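Local coordinates for Tat pathway signal sequence domain protein (Parabacteroides merdae, PDB 4Q9A), which probably hydrolyses ester bonds as a member of the GDSL-like (SGNH) lipase and acylhydrolase family, its exact substrate being unknown, at residues 41-47 against 68-73; 54-59 against 219-223; 49-54 against 212-218. One frame throughout, in Å; residues are numbered along the deposited sequence.

Contact 1. Residues 41-47 against 68-73; sequences CNTMEQF and PKIYNR
With CG of Asn42 beside its backbone N (chi1 -51°) and CG of Gln46 swung anti to its own (chi1 180°), both amides reach the outer edge of strand 69-72, where Ile70 and Asn72 offer their N-H groups. Asn42 grips the strand at three points. Its OD1 accepts from Ile70 N at 2.8 Å, its ND2 donates to Pro68 O at 2.9 Å in the plane of that carbonyl, and its backbone N makes a longer bond to Ile70 O at 3.3 Å. Two residues farther along the strand, Gln46 OE1 takes Asn72 N at 3.0 Å, nearly straight and on a lone pair. The same oxygen also accepts from Arg73 NH2, which comes in tilted from the amide plane and has a second acceptor in Ser38 O, while Gln46 NE2 is held by Arg40 O. Thr43 OG1 caps the short helix 44-47 by accepting from Gln46 N. Asn72 ND2 closes the far end on Phe47 O at 2.8 Å, coming from above that carbonyl plane.

Apolar contacts sit between the polar ones. Cys41 CB lies over one face of the Tyr71 ring, 3.7 Å from its centroid, in a CH-pi contact, and Phe47 CE1 meets Ile70 CG2 at 3.7 Å. This is how the border of the SGNH sheet is finished: Lys69 and Tyr71 bond through their backbones to strand 21-26, whereas the alternate residues turn their N-H groups to side-chain amides. Helix 51-62 packs on the Phe47 and Ile70 side of the contact, with Ala56 against Phe47 and Leu59 against Ile70, and Leu212 of the second subunit packs on Phe47.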
loop_
_atom_site.group_PDB
_atom_site.type_symbol
_atom_site.label_atom_id
_atom_site.label_comp_id
_atom_site.label_asym_id
_atom_site.label_seq_id
_atom_site.Cartn_x
_atom_site.Cartn_y
_atom_site.Cartn_z
ATOM N N CYS A 41 16.013 6.445 -0.035
ATOM C CA CYS A 41 15.046 5.677 0.732
ATOM C C CYS A 41 13.658 6.228 0.467
ATOM O O CYS A 41 13.498 7.271 -0.175
ATOM C CB CYS A 41 15.372 5.737 2.217
ATOM S SG CYS A 41 15.367 7.419 2.917
ATOM N N ASN A 42 12.655 5.519 0.987
ATOM C CA ASN A 42 11.241 5.866 1.053
ATOM C C ASN A 42 10.608 6.333 -0.268
ATOM O O ASN A 42 9.710 7.181 -0.234
ATOM C CB ASN A 42 11.019 6.904 2.169
ATOM C CG ASN A 42 11.618 6.488 3.496
ATOM O OD1 ASN A 42 11.888 5.304 3.751
ATOM N ND2 ASN A 42 11.845 7.450 4.373
ATOM N N THR A 43 10.990 5.710 -1.406
ATOM C CA THR A 43 10.379 6.007 -2.714
ATOM C C THR A 43 9.772 4.742 -3.331
ATOM O O THR A 43 10.130 3.632 -2.939
ATOM C CB THR A 43 11.372 6.661 -3.735
ATOM O OG1 THR A 43 12.282 5.691 -4.272
ATOM C CG2 THR A 43 12.085 7.922 -3.208
HETATM N N MSE A 44 8.899 4.919 -4.344
HETATM C CA MSE A 44 8.301 3.822 -5.112
HETATM C C MSE A 44 9.401 2.990 -5.784
HETATM O O MSE A 44 9.376 1.762 -5.739
HETATM C CB MSE A 44 7.354 4.397 -6.167
HETATM C CG MSE A 44 5.953 4.656 -5.635
HETATM SE SE MSE A 44 5.002 2.990 -5.294
HETATM C CE MSE A 44 4.711 2.425 -7.196
ATOM N N GLU A 45 10.388 3.696 -6.373
ATOM C CA GLU A 45 11.575 3.155 -7.036
ATOM C C GLU A 45 12.392 2.299 -6.069
ATOM O O GLU A 45 12.934 1.272 -6.482
ATOM C CB GLU A 45 12.467 4.292 -7.575
ATOM C CG GLU A 45 11.852 5.192 -8.634
ATOM C CD GLU A 45 10.827 6.218 -8.188
ATOM O OE1 GLU A 45 10.905 6.696 -7.033
ATOM O OE2 GLU A 45 9.949 6.559 -9.013
ATOM N N GLN A 46 12.479 2.723 -4.781
ATOM C CA GLN A 46 13.257 2.013 -3.772
ATOM C C GLN A 46 12.567 0.706 -3.385
ATOM O O GLN A 46 13.220 -0.340 -3.369
ATOM C CB GLN A 46 13.490 2.919 -2.539
ATOM C CG GLN A 46 14.289 2.290 -1.390
ATOM C CD GLN A 46 15.715 1.857 -1.706
ATOM O OE1 GLN A 46 16.121 0.725 -1.417
ATOM N NE2 GLN A 46 16.536 2.757 -2.227
ATOM N N PHE A 47 11.250 0.775 -3.121
ATOM C CA PHE A 47 10.420 -0.312 -2.620
ATOM C C PHE A 47 9.944 -1.327 -3.656
ATOM O O PHE A 47 9.868 -2.531 -3.351
ATOM C CB PHE A 47 9.171 0.280 -1.936
ATOM C CG PHE A 47 9.442 1.197 -0.770
ATOM C CD1 PHE A 47 10.492 0.942 0.108
ATOM C CD2 PHE A 47 8.591 2.262 -0.491
ATOM C CE1 PHE A 47 10.739 1.791 1.188
ATOM C CE2 PHE A 47 8.823 3.097 0.605
ATOM C CZ PHE A 47 9.890 2.852 1.441
ATOM N N PRO A 68 11.517 7.136 9.760
ATOM C CA PRO A 68 12.411 6.021 9.421
ATOM C C PRO A 68 12.893 6.055 7.968
ATOM O O PRO A 68 12.199 6.584 7.085
ATOM C CB PRO A 68 11.542 4.787 9.685
ATOM C CG PRO A 68 10.163 5.236 9.561
ATOM C CD PRO A 68 10.120 6.678 9.922
ATOM N N LYS A 69 14.100 5.526 7.740
ATOM C CA LYS A 69 14.688 5.438 6.405
ATOM C C LYS A 69 14.593 3.974 6.007
ATOM O O LYS A 69 15.276 3.130 6.606
ATOM C CB LYS A 69 16.145 5.975 6.367
ATOM C CG LYS A 69 16.428 7.239 7.206
ATOM C CD LYS A 69 17.656 7.989 6.680
ATOM C CE LYS A 69 18.381 8.740 7.757
ATOM N NZ LYS A 69 19.601 9.399 7.243
ATOM N N ILE A 70 13.674 3.659 5.068
ATOM C CA ILE A 70 13.383 2.283 4.650
ATOM C C ILE A 70 13.990 1.974 3.268
ATOM O O ILE A 70 13.856 2.755 2.317
ATOM C CB ILE A 70 11.856 1.986 4.711
ATOM C CG1 ILE A 70 11.259 2.462 6.069
ATOM C CG2 ILE A 70 11.587 0.486 4.512
ATOM C CD1 ILE A 70 9.774 2.498 6.171
ATOM N N TYR A 71 14.675 0.820 3.188
ATOM C CA TYR A 71 15.379 0.332 2.000
ATOM C C TYR A 71 14.967 -1.096 1.660
ATOM O O TYR A 71 14.568 -1.846 2.554
ATOM C CB TYR A 71 16.910 0.393 2.232
ATOM C CG TYR A 71 17.439 1.803 2.327
ATOM C CD1 TYR A 71 17.758 2.526 1.183
ATOM C CD2 TYR A 71 17.623 2.417 3.561
ATOM C CE1 TYR A 71 18.243 3.827 1.264
ATOM C CE2 TYR A 71 18.105 3.722 3.654
ATOM C CZ TYR A 71 18.420 4.422 2.500
ATOM O OH TYR A 71 18.878 5.712 2.545
ATOM N N ASN A 72 15.094 -1.469 0.367
ATOM C CA ASN A 72 14.816 -2.808 -0.159
ATOM C C ASN A 72 16.027 -3.275 -0.961
ATOM O O ASN A 72 16.479 -2.559 -1.863
ATOM C CB ASN A 72 13.539 -2.810 -1.024
ATOM C CG ASN A 72 13.073 -4.151 -1.586
ATOM O OD1 ASN A 72 13.744 -5.195 -1.516
ATOM N ND2 ASN A 72 11.908 -4.136 -2.222
ATOM N N ARG A 73 16.579 -4.457 -0.626
ATOM C CA ARG A 73 17.724 -4.974 -1.380
ATOM C C ARG A 73 17.472 -6.397 -1.954
ATOM O O ARG A 73 18.401 -7.006 -2.506
ATOM C CB ARG A 73 19.022 -4.917 -0.561
ATOM C CG ARG A 73 19.629 -3.512 -0.499
ATOM C CD ARG A 73 19.935 -2.882 -1.860
ATOM N NE ARG A 73 19.253 -1.597 -2.046
ATOM C CZ ARG A 73 19.284 -0.878 -3.167
ATOM N NH1 ARG A 73 19.953 -1.316 -4.229
ATOM N NH2 ARG A 73 18.620 0.266 -3.245
#

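Contact 2. Residues 54-59 against 219-223; sequences FTATQL and ANMWM
Leu59 and Thr55 meet Met223 and Trp222 at the apolar centre, where two helices of the SGNH alpha/beta/alpha sandwich pack on one another. Helices 51-62 and 212-226 run in the same general direction, the segments crossing at -48° with their axes 9.1 Å apart at the closest. Met223, a selenomethionine, bends at chi2 (-61°) and chi3, and this curl sets SE against the Leu59 branch, 3.7 Å from Leu59 CG. The methyl CD1 of Leu59 reaches instead to the indole, 3.9 Å from Trp222 CZ3. One turn earlier the methyl of Thr55 comes to 3.4 Å between its CG2 and Trp222 CE3. Beneath, the indole touches Val144 and Cys146 of strand 142-146, and its NE1 bonds to Ser100 OG, so the tryptophan ties the helix pair to the sheet.

The helices come nearest at Thr55 and Ala219; the small side chain of Ala219 lets Thr55 OG1 approach Ala219 CA. That hydroxyl is turned back to its own helix, where it bonds to Tyr51 O. Phe54 CB also packs on the Ala219 methyl, at about a right angle to the approach of Thr55 OG1.

Toward the partly exposed polar edge, the extended Gln58 chain carries its amide between two partners, OE1 near Met223 CG and NE2 toward Asn220. An alanine in place of Gln58 would probably leave Asn220 OD1 without its bond across the helices and Met223 CG without the amide that packs on it. The two amide planes stand 73° apart, and Gln58 NE2 donates to Asn220 OD1 at 3.1 Å, in the plane of the accepting carbonyl.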
loop_
_atom_site.group_PDB
_atom_site.type_symbol
_atom_site.label_atom_id
_atom_site.label_comp_id
_atom_site.label_asym_id
_atom_site.label_seq_id
_atom_site.Cartn_x
_atom_site.Cartn_y
_atom_site.Cartn_z
ATOM N N PHE A 54 3.916 -2.030 0.913
ATOM C CA PHE A 54 2.763 -1.969 1.801
ATOM C C PHE A 54 3.137 -1.968 3.280
ATOM O O PHE A 54 2.417 -1.361 4.071
ATOM C CB PHE A 54 1.787 -3.086 1.455
ATOM C CG PHE A 54 1.260 -2.872 0.055
ATOM C CD1 PHE A 54 0.346 -1.853 -0.215
ATOM C CD2 PHE A 54 1.749 -3.622 -1.010
ATOM C CE1 PHE A 54 -0.090 -1.603 -1.525
ATOM C CE2 PHE A 54 1.302 -3.389 -2.316
ATOM C CZ PHE A 54 0.381 -2.381 -2.564
ATOM N N THR A 55 4.265 -2.590 3.636
ATOM C CA THR A 55 4.805 -2.628 4.995
ATOM C C THR A 55 5.467 -1.282 5.293
ATOM O O THR A 55 5.270 -0.712 6.366
ATOM C CB THR A 55 5.821 -3.780 5.127
ATOM O OG1 THR A 55 5.352 -4.926 4.415
ATOM C CG2 THR A 55 6.119 -4.139 6.570
ATOM N N ALA A 56 6.272 -0.788 4.328
ATOM C CA ALA A 56 7.012 0.462 4.416
ATOM C C ALA A 56 6.078 1.646 4.669
ATOM O O ALA A 56 6.296 2.406 5.618
ATOM C CB ALA A 56 7.811 0.679 3.153
ATOM N N THR A 57 5.003 1.758 3.865
ATOM C CA THR A 57 4.038 2.853 3.948
ATOM C C THR A 57 3.328 2.862 5.326
ATOM O O THR A 57 3.100 3.947 5.879
ATOM C CB THR A 57 3.080 2.794 2.785
ATOM O OG1 THR A 57 2.518 1.482 2.702
ATOM C CG2 THR A 57 3.754 3.172 1.470
ATOM N N GLN A 58 3.070 1.665 5.912
ATOM C CA GLN A 58 2.476 1.538 7.248
ATOM C C GLN A 58 3.450 2.056 8.291
ATOM O O GLN A 58 3.036 2.720 9.248
ATOM C CB GLN A 58 2.091 0.082 7.550
ATOM C CG GLN A 58 0.886 -0.385 6.766
ATOM C CD GLN A 58 0.348 -1.674 7.302
ATOM O OE1 GLN A 58 -0.007 -1.777 8.479
ATOM N NE2 GLN A 58 0.205 -2.667 6.433
ATOM N N LEU A 59 4.761 1.781 8.073
ATOM C CA LEU A 59 5.844 2.222 8.941
ATOM C C LEU A 59 6.049 3.747 8.805
ATOM O O LEU A 59 6.147 4.455 9.816
ATOM C CB LEU A 59 7.131 1.454 8.593
ATOM C CG LEU A 59 7.225 0.018 9.107
ATOM C CD1 LEU A 59 8.284 -0.787 8.346
ATOM C CD2 LEU A 59 7.463 -0.009 10.604
ATOM N N ALA A 219 2.040 -7.611 4.733
ATOM C CA ALA A 219 2.383 -6.334 5.365
ATOM C C ALA A 219 1.764 -6.247 6.765
ATOM O O ALA A 219 2.466 -5.928 7.725
ATOM C CB ALA A 219 1.905 -5.169 4.504
ATOM N N ASN A 220 0.470 -6.597 6.881
ATOM C CA ASN A 220 -0.284 -6.581 8.132
ATOM C C ASN A 220 0.295 -7.576 9.141
ATOM O O ASN A 220 0.384 -7.256 10.331
ATOM C CB ASN A 220 -1.760 -6.888 7.867
ATOM C CG ASN A 220 -2.504 -5.880 7.015
ATOM O OD1 ASN A 220 -2.023 -4.776 6.726
ATOM N ND2 ASN A 220 -3.721 -6.234 6.618
HETATM N N MSE A 221 0.705 -8.768 8.658
HETATM C CA MSE A 221 1.308 -9.821 9.485
HETATM C C MSE A 221 2.631 -9.344 10.093
HETATM O O MSE A 221 2.872 -9.498 11.294
HETATM C CB MSE A 221 1.544 -11.077 8.651
HETATM C CG MSE A 221 0.268 -11.779 8.236
HETATM SE SE MSE A 221 0.596 -13.662 7.900
HETATM C CE MSE A 221 0.923 -14.194 9.748
ATOM N N TRP A 222 3.464 -8.747 9.243
ATOM C CA TRP A 222 4.754 -8.184 9.575
ATOM C C TRP A 222 4.594 -7.074 10.609
ATOM O O TRP A 222 5.309 -7.083 11.613
ATOM C CB TRP A 222 5.423 -7.666 8.305
ATOM C CG TRP A 222 6.902 -7.478 8.409
ATOM C CD1 TRP A 222 7.871 -8.268 7.855
ATOM C CD2 TRP A 222 7.580 -6.348 8.981
ATOM N NE1 TRP A 222 9.113 -7.712 8.062
ATOM C CE2 TRP A 222 8.963 -6.531 8.752
ATOM C CE3 TRP A 222 7.149 -5.193 9.669
ATOM C CZ2 TRP A 222 9.918 -5.623 9.219
ATOM C CZ3 TRP A 222 8.094 -4.284 10.110
ATOM C CH2 TRP A 222 9.460 -4.505 9.896
HETATM N N MSE A 223 3.640 -6.152 10.413
HETATM C CA MSE A 223 3.430 -5.082 11.388
HETATM C C MSE A 223 2.993 -5.670 12.736
HETATM O O MSE A 223 3.463 -5.223 13.773
HETATM C CB MSE A 223 2.414 -4.066 10.871
HETATM C CG MSE A 223 2.914 -3.269 9.683
HETATM SE SE MSE A 223 4.489 -2.208 10.066
HETATM C CE MSE A 223 3.582 -0.736 10.944
#

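Contact 3. Residues 49-54 against 212-218; sequences SGYVLF and LPGRQLM
At the N-terminal turn of helix 51-62 in this SGNH fold, Tyr51 and Phe54 pack against Met218, Arg215 and Leu212 on the opening turns of helix 212-226, which in this family follows the loop carrying the catalytic Asp-x-x-His motif. Gly50 is the N-cap residue. Tyr51 places CG between its backbone N and carbonyl carbon (chi1 75°), which lays one ring face against Met218, a selenomethionine: its CE stands over that face, 3.9 Å from the ring centroid, and SE follows obliquely. Val52 CG2 lies on the opposite face, and Tyr51 OH bonds to Thr30 OG1, so the ring is held both by its faces and by its tip.

Arg215 stretches past the start of helix 51-62, its CG 3.6 Å from Tyr51 N and its CD close to Ser49 O. NH1 makes a weak, bent bond to Ser49 O at 2.8 Å, while NE is held by Pro210 O. Across the dimer interface, Thr57 of the second subunit packs on Phe54 and bonds through its hydroxyl to Gln216 OE1. The Phe54 ring is wedged among three side chains of helix 212-226, with CD2 3.8 Å from Arg215 CB, CD1 near Gln216 OE1, and CZ 4.1 Å from Leu212 CD2.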
loop_
_atom_site.group_PDB
_atom_site.type_symbol
_atom_site.label_atom_id
_atom_site.label_comp_id
_atom_site.label_asym_id
_atom_site.label_seq_id
_atom_site.Cartn_x
_atom_site.Cartn_y
_atom_site.Cartn_z
ATOM N N SER A 49 6.852 -2.977 -5.961
ATOM C CA SER A 49 5.404 -3.153 -5.819
ATOM C C SER A 49 4.972 -4.286 -4.881
ATOM O O SER A 49 3.766 -4.589 -4.825
ATOM C CB SER A 49 4.782 -3.389 -7.195
ATOM O OG SER A 49 5.298 -2.485 -8.160
ATOM N N GLY A 50 5.922 -4.900 -4.168
ATOM C CA GLY A 50 5.635 -6.034 -3.284
ATOM C C GLY A 50 5.124 -5.677 -1.911
ATOM O O GLY A 50 4.839 -4.507 -1.627
ATOM N N TYR A 51 5.051 -6.698 -1.032
ATOM C CA TYR A 51 4.649 -6.548 0.375
ATOM C C TYR A 51 5.529 -5.484 1.070
ATOM O O TYR A 51 5.067 -4.846 2.014
ATOM C CB TYR A 51 4.740 -7.896 1.125
ATOM C CG TYR A 51 6.156 -8.331 1.462
ATOM C CD1 TYR A 51 6.921 -9.055 0.549
ATOM C CD2 TYR A 51 6.736 -8.009 2.692
ATOM C CE1 TYR A 51 8.215 -9.473 0.863
ATOM C CE2 TYR A 51 8.046 -8.386 2.997
ATOM C CZ TYR A 51 8.783 -9.113 2.075
ATOM O OH TYR A 51 10.071 -9.499 2.361
ATOM N N VAL A 52 6.790 -5.302 0.598
ATOM C CA VAL A 52 7.732 -4.335 1.171
ATOM C C VAL A 52 7.138 -2.921 1.071
ATOM O O VAL A 52 7.150 -2.190 2.061
ATOM C CB VAL A 52 9.124 -4.437 0.508
ATOM C CG1 VAL A 52 10.042 -3.319 0.969
ATOM C CG2 VAL A 52 9.751 -5.794 0.782
ATOM N N LEU A 53 6.563 -2.576 -0.093
ATOM C CA LEU A 53 5.930 -1.281 -0.305
ATOM C C LEU A 53 4.820 -1.049 0.754
ATOM O O LEU A 53 4.832 -0.030 1.443
ATOM C CB LEU A 53 5.372 -1.203 -1.748
ATOM C CG LEU A 53 4.278 -0.177 -2.062
ATOM C CD1 LEU A 53 4.791 1.249 -1.907
ATOM C CD2 LEU A 53 3.729 -0.389 -3.458
ATOM N N PHE A 54 3.916 -2.030 0.913
ATOM C CA PHE A 54 2.763 -1.969 1.801
ATOM C C PHE A 54 3.137 -1.968 3.280
ATOM O O PHE A 54 2.417 -1.361 4.071
ATOM C CB PHE A 54 1.787 -3.086 1.455
ATOM C CG PHE A 54 1.260 -2.872 0.055
ATOM C CD1 PHE A 54 0.346 -1.853 -0.215
ATOM C CD2 PHE A 54 1.749 -3.622 -1.010
ATOM C CE1 PHE A 54 -0.090 -1.603 -1.525
ATOM C CE2 PHE A 54 1.302 -3.389 -2.316
ATOM C CZ PHE A 54 0.381 -2.381 -2.564
ATOM N N LEU A 212 -1.723 -8.352 -5.197
ATOM C CA LEU A 212 -2.119 -7.235 -4.324
ATOM C C LEU A 212 -2.833 -7.652 -3.001
ATOM O O LEU A 212 -2.394 -7.157 -1.949
ATOM C CB LEU A 212 -2.944 -6.189 -5.074
ATOM C CG LEU A 212 -2.210 -5.468 -6.204
ATOM C CD1 LEU A 212 -3.160 -4.615 -7.014
ATOM C CD2 LEU A 212 -1.011 -4.683 -5.684
ATOM N N PRO A 213 -3.837 -8.582 -2.971
ATOM C CA PRO A 213 -4.449 -8.931 -1.678
ATOM C C PRO A 213 -3.493 -9.660 -0.741
ATOM O O PRO A 213 -3.606 -9.512 0.479
ATOM C CB PRO A 213 -5.617 -9.833 -2.076
ATOM C CG PRO A 213 -5.855 -9.554 -3.527
ATOM C CD PRO A 213 -4.512 -9.294 -4.077
ATOM N N GLY A 214 -2.567 -10.435 -1.311
ATOM C CA GLY A 214 -1.568 -11.191 -0.554
ATOM C C GLY A 214 -0.462 -10.325 0.014
ATOM O O GLY A 214 0.054 -10.606 1.089
ATOM N N ARG A 215 -0.076 -9.286 -0.718
ATOM C CA ARG A 215 0.937 -8.299 -0.343
ATOM C C ARG A 215 0.487 -7.538 0.895
ATOM O O ARG A 215 1.226 -7.490 1.883
ATOM C CB ARG A 215 1.188 -7.332 -1.515
ATOM C CG ARG A 215 2.015 -7.959 -2.614
ATOM C CD ARG A 215 1.910 -7.188 -3.889
ATOM N NE ARG A 215 2.254 -8.048 -5.013
ATOM C CZ ARG A 215 2.488 -7.620 -6.245
ATOM N NH1 ARG A 215 2.428 -6.323 -6.527
ATOM N NH2 ARG A 215 2.790 -8.482 -7.207
ATOM N N GLN A 216 -0.755 -6.992 0.855
ATOM C CA GLN A 216 -1.371 -6.267 1.959
ATOM C C GLN A 216 -1.448 -7.171 3.193
ATOM O O GLN A 216 -1.063 -6.725 4.271
ATOM C CB GLN A 216 -2.767 -5.737 1.557
ATOM C CG GLN A 216 -3.387 -4.741 2.549
ATOM C CD GLN A 216 -2.581 -3.463 2.746
ATOM O OE1 GLN A 216 -2.739 -2.466 2.009
ATOM N NE2 GLN A 216 -1.745 -3.445 3.791
ATOM N N LEU A 217 -1.886 -8.451 3.021
ATOM C CA LEU A 217 -1.970 -9.458 4.094
ATOM C C LEU A 217 -0.615 -9.669 4.799
ATOM O O LEU A 217 -0.555 -9.693 6.038
ATOM C CB LEU A 217 -2.445 -10.801 3.526
ATOM C CG LEU A 217 -2.680 -11.918 4.528
ATOM C CD1 LEU A 217 -4.008 -11.739 5.218
ATOM C CD2 LEU A 217 -2.651 -13.261 3.852
HETATM N N MSE A 218 0.463 -9.794 3.982
HETATM C CA MSE A 218 1.812 -10.022 4.465
HETATM C C MSE A 218 2.299 -8.844 5.262
HETATM O O MSE A 218 2.876 -9.049 6.342
HETATM C CB MSE A 218 2.752 -10.309 3.308
HETATM C CG MSE A 218 2.537 -11.683 2.725
HETATM SE SE MSE A 218 3.535 -11.858 1.122
HETATM C CE MSE A 218 5.317 -11.930 1.899
#

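In the fold
Helix 51-62 supplies one segment of contact 2 and most of one in contact 3, and packs on contact 1. Contacts 2 and 3 follow one another along its packing on helix 212-226, share Phe54 and have centres about 8 Å apart. Contact 1 lies on another flank, its centre about 13 Å from that of contact 2 and 14 Å from that of contact 3; Phe47 CZ meets Ala56 CB at 3.5 Å, and Ile70 CD1 packs on Leu59. Contacts 1 and 3 both reach Thr30, through Asn72 ND2 to its backbone O and Tyr51 OH to its OG1. Thr30 is two residues past Ser28, the serine of the GDSL motif and probable nucleophile, modelled as phosphoserine. All three contacts also touch the second subunit.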